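Local coordinates for protein synthesis inhibitor I (Hordeum vulgare, PDB 4FBC) that belongs to the ribosome-inactivating protein family, probably inhibits protein synthesis, and holds adenosine monophosphate in a pocket, at residues P53-N58 / A81-N86. The protein carries 3 engineered substitutions. Sequence-based numbering, arbitrary orientation.
Sequences PPVEPN and AIRADN
Arg83, at the end of strand 78-83, meets Val55 of the loop 53-58 at the edge of its guanidinium, near the plane, where Val55 CG1 lies 4.1 Å from Arg83 NH2. The arginine is bent at its third torsion (chi3 55°), and it grips Asp85 side-on: Arg83 NE donates to the syn lone pair of Asp85 OD1, 3.0 Å away, while Arg83 NH2 meets Asp85 OD2 from above the carboxylate plane. Two bonds thus fix the rotation of the carboxylate and probably help to keep it ionised. Ala84 continues the chain past the strand, its backbone hydrogen-bonded to that of Arg63. Asp85 then gives the largest share of the second segment's buried surface. With CG set between backbone N and carbonyl carbon (chi1 48°), its side chain lies against both methyls of Val55, Asp85 CB standing 4.0 Å from Val55 CG2. No direct hydrogen bond joins the segments; water does the work instead. One molecule donates to Pro53 O (2.7 Å) and to Asp85 O (2.9 Å), and another donates to Asp85 OD2 while accepting from Glu56 N. At Asn86, ND2 sits 3.4 Å above the centre of the Arg83 guanidinium, covering one face. Asn86 O accepts from Arg179 NH2, and Asn86 OD1 from Tyr88 N, both partners lining the adenosine monophosphate pocket. The whole is a water-mediated packing of a proline-rich loop on the connection between antiparallel strands 78-83 and 89-93, a beta-hairpin whose turn leads into the adenosine monophosphate pocket of this ribosome-inactivating protein fold.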
loop_
_atom_site.group_PDB
_atom_site.type_symbol
_atom_site.label_atom_id
_atom_site.label_comp_id
_atom_site.label_asym_id
_atom_site.label_seq_id
_atom_site.Cartn_x
_atom_site.Cartn_y
_atom_site.Cartn_z
ATOM N N PRO A 53 13.316 1.751 2.013
ATOM C CA PRO A 53 14.299 2.077 3.055
ATOM C C PRO A 53 13.722 1.712 4.429
ATOM O O PRO A 53 12.491 1.623 4.571
ATOM C CB PRO A 53 14.446 3.595 2.928
ATOM C CG PRO A 53 13.113 4.067 2.389
ATOM C CD PRO A 53 12.600 2.936 1.499
ATOM N N PRO A 54 14.595 1.495 5.434
ATOM C CA PRO A 54 14.104 1.270 6.801
ATOM C C PRO A 54 13.287 2.452 7.296
ATOM O O PRO A 54 13.399 3.559 6.756
ATOM C CB PRO A 54 15.398 1.182 7.628
ATOM C CG PRO A 54 16.443 0.729 6.651
ATOM C CD PRO A 54 16.059 1.391 5.338
ATOM N N VAL A 55 12.469 2.212 8.319
ATOM C CA VAL A 55 11.788 3.277 9.041
ATOM C C VAL A 55 12.821 4.075 9.837
ATOM O O VAL A 55 13.675 3.484 10.495
ATOM C CB VAL A 55 10.738 2.679 10.011
ATOM C CG1 VAL A 55 10.142 3.767 10.907
ATOM C CG2 VAL A 55 9.650 1.937 9.222
ATOM N N GLU A 56 12.747 5.401 9.764
ATOM C CA GLU A 56 13.677 6.269 10.484
ATOM C C GLU A 56 13.494 6.091 11.986
ATOM O O GLU A 56 12.373 6.123 12.497
ATOM C CB GLU A 56 13.469 7.740 10.096
ATOM C CG GLU A 56 13.765 8.053 8.624
ATOM C CD GLU A 56 13.502 9.509 8.247
ATOM O OE1 GLU A 56 12.469 10.071 8.673
ATOM O OE2 GLU A 56 14.332 10.098 7.513
ATOM N N PRO A 57 14.599 5.879 12.704
ATOM C CA PRO A 57 14.453 5.769 14.157
ATOM C C PRO A 57 14.546 7.133 14.859
ATOM O O PRO A 57 15.126 8.070 14.298
ATOM C CB PRO A 57 15.606 4.836 14.554
ATOM C CG PRO A 57 16.643 5.032 13.491
ATOM C CD PRO A 57 15.946 5.505 12.234
ATOM N N ASN A 58 13.939 7.234 16.044
ATOM C CA ASN A 58 13.990 8.434 16.905
ATOM C C ASN A 58 13.098 9.612 16.481
ATOM O O ASN A 58 13.184 10.703 17.054
ATOM C CB ASN A 58 15.433 8.915 17.132
ATOM C CG ASN A 58 16.341 7.823 17.679
ATOM O OD1 ASN A 58 15.871 6.801 18.181
ATOM N ND2 ASN A 58 17.651 8.044 17.591
ATOM N N ALA A 81 -3.089 10.355 2.013
ATOM C CA ALA A 81 -1.781 10.521 2.630
ATOM C C ALA A 81 -1.271 9.166 3.107
ATOM O O ALA A 81 -1.885 8.522 3.962
ATOM C CB ALA A 81 -1.864 11.502 3.797
ATOM N N ILE A 82 -0.144 8.734 2.549
ATOM C CA ILE A 82 0.382 7.395 2.801
ATOM C C ILE A 82 1.847 7.482 3.227
ATOM O O ILE A 82 2.618 8.253 2.662
ATOM C CB ILE A 82 0.251 6.513 1.524
ATOM C CG1 ILE A 82 -1.209 6.449 1.062
ATOM C CG2 ILE A 82 0.784 5.116 1.782
ATOM C CD1 ILE A 82 -1.397 5.828 -0.349
ATOM N N ARG A 83 2.240 6.700 4.226
ATOM C CA ARG A 83 3.628 6.722 4.687
ATOM C C ARG A 83 4.555 6.155 3.615
ATOM O O ARG A 83 4.223 5.157 2.976
ATOM C CB ARG A 83 3.769 5.932 5.991
ATOM C CG ARG A 83 3.125 6.637 7.176
ATOM C CD ARG A 83 3.209 5.815 8.455
ATOM N NE ARG A 83 4.580 5.431 8.777
ATOM C CZ ARG A 83 4.960 4.899 9.935
ATOM N NH1 ARG A 83 4.064 4.680 10.886
ATOM N NH2 ARG A 83 6.237 4.590 10.137
ATOM N N ALA A 84 5.709 6.791 3.422
ATOM C CA ALA A 84 6.667 6.336 2.409
ATOM C C ALA A 84 7.646 5.291 2.933
ATOM O O ALA A 84 8.520 4.834 2.188
ATOM C CB ALA A 84 7.427 7.527 1.804
ATOM N N ASP A 85 7.511 4.915 4.204
ATOM C CA ASP A 85 8.386 3.900 4.789
ATOM C C ASP A 85 7.723 2.535 4.913
ATOM O O ASP A 85 8.390 1.510 4.776
ATOM C CB ASP A 85 8.975 4.360 6.144
ATOM C CG ASP A 85 7.932 4.937 7.086
ATOM O OD1 ASP A 85 6.718 4.804 6.825
ATOM O OD2 ASP A 85 8.337 5.534 8.120
ATOM N N ASN A 86 6.410 2.517 5.153
ATOM C CA ASN A 86 5.688 1.248 5.262
ATOM C C ASN A 86 4.377 1.187 4.467
ATOM O O ASN A 86 3.646 0.207 4.560
ATOM C CB ASN A 86 5.447 0.874 6.735
ATOM C CG ASN A 86 4.585 1.882 7.459
ATOM O OD1 ASN A 86 3.998 2.767 6.839
ATOM N ND2 ASN A 86 4.498 1.754 8.792
HETATM O O HOH W 1 10.624 -0.176 5.320
HETATM O O HOH W 2 10.625 6.633 8.283
#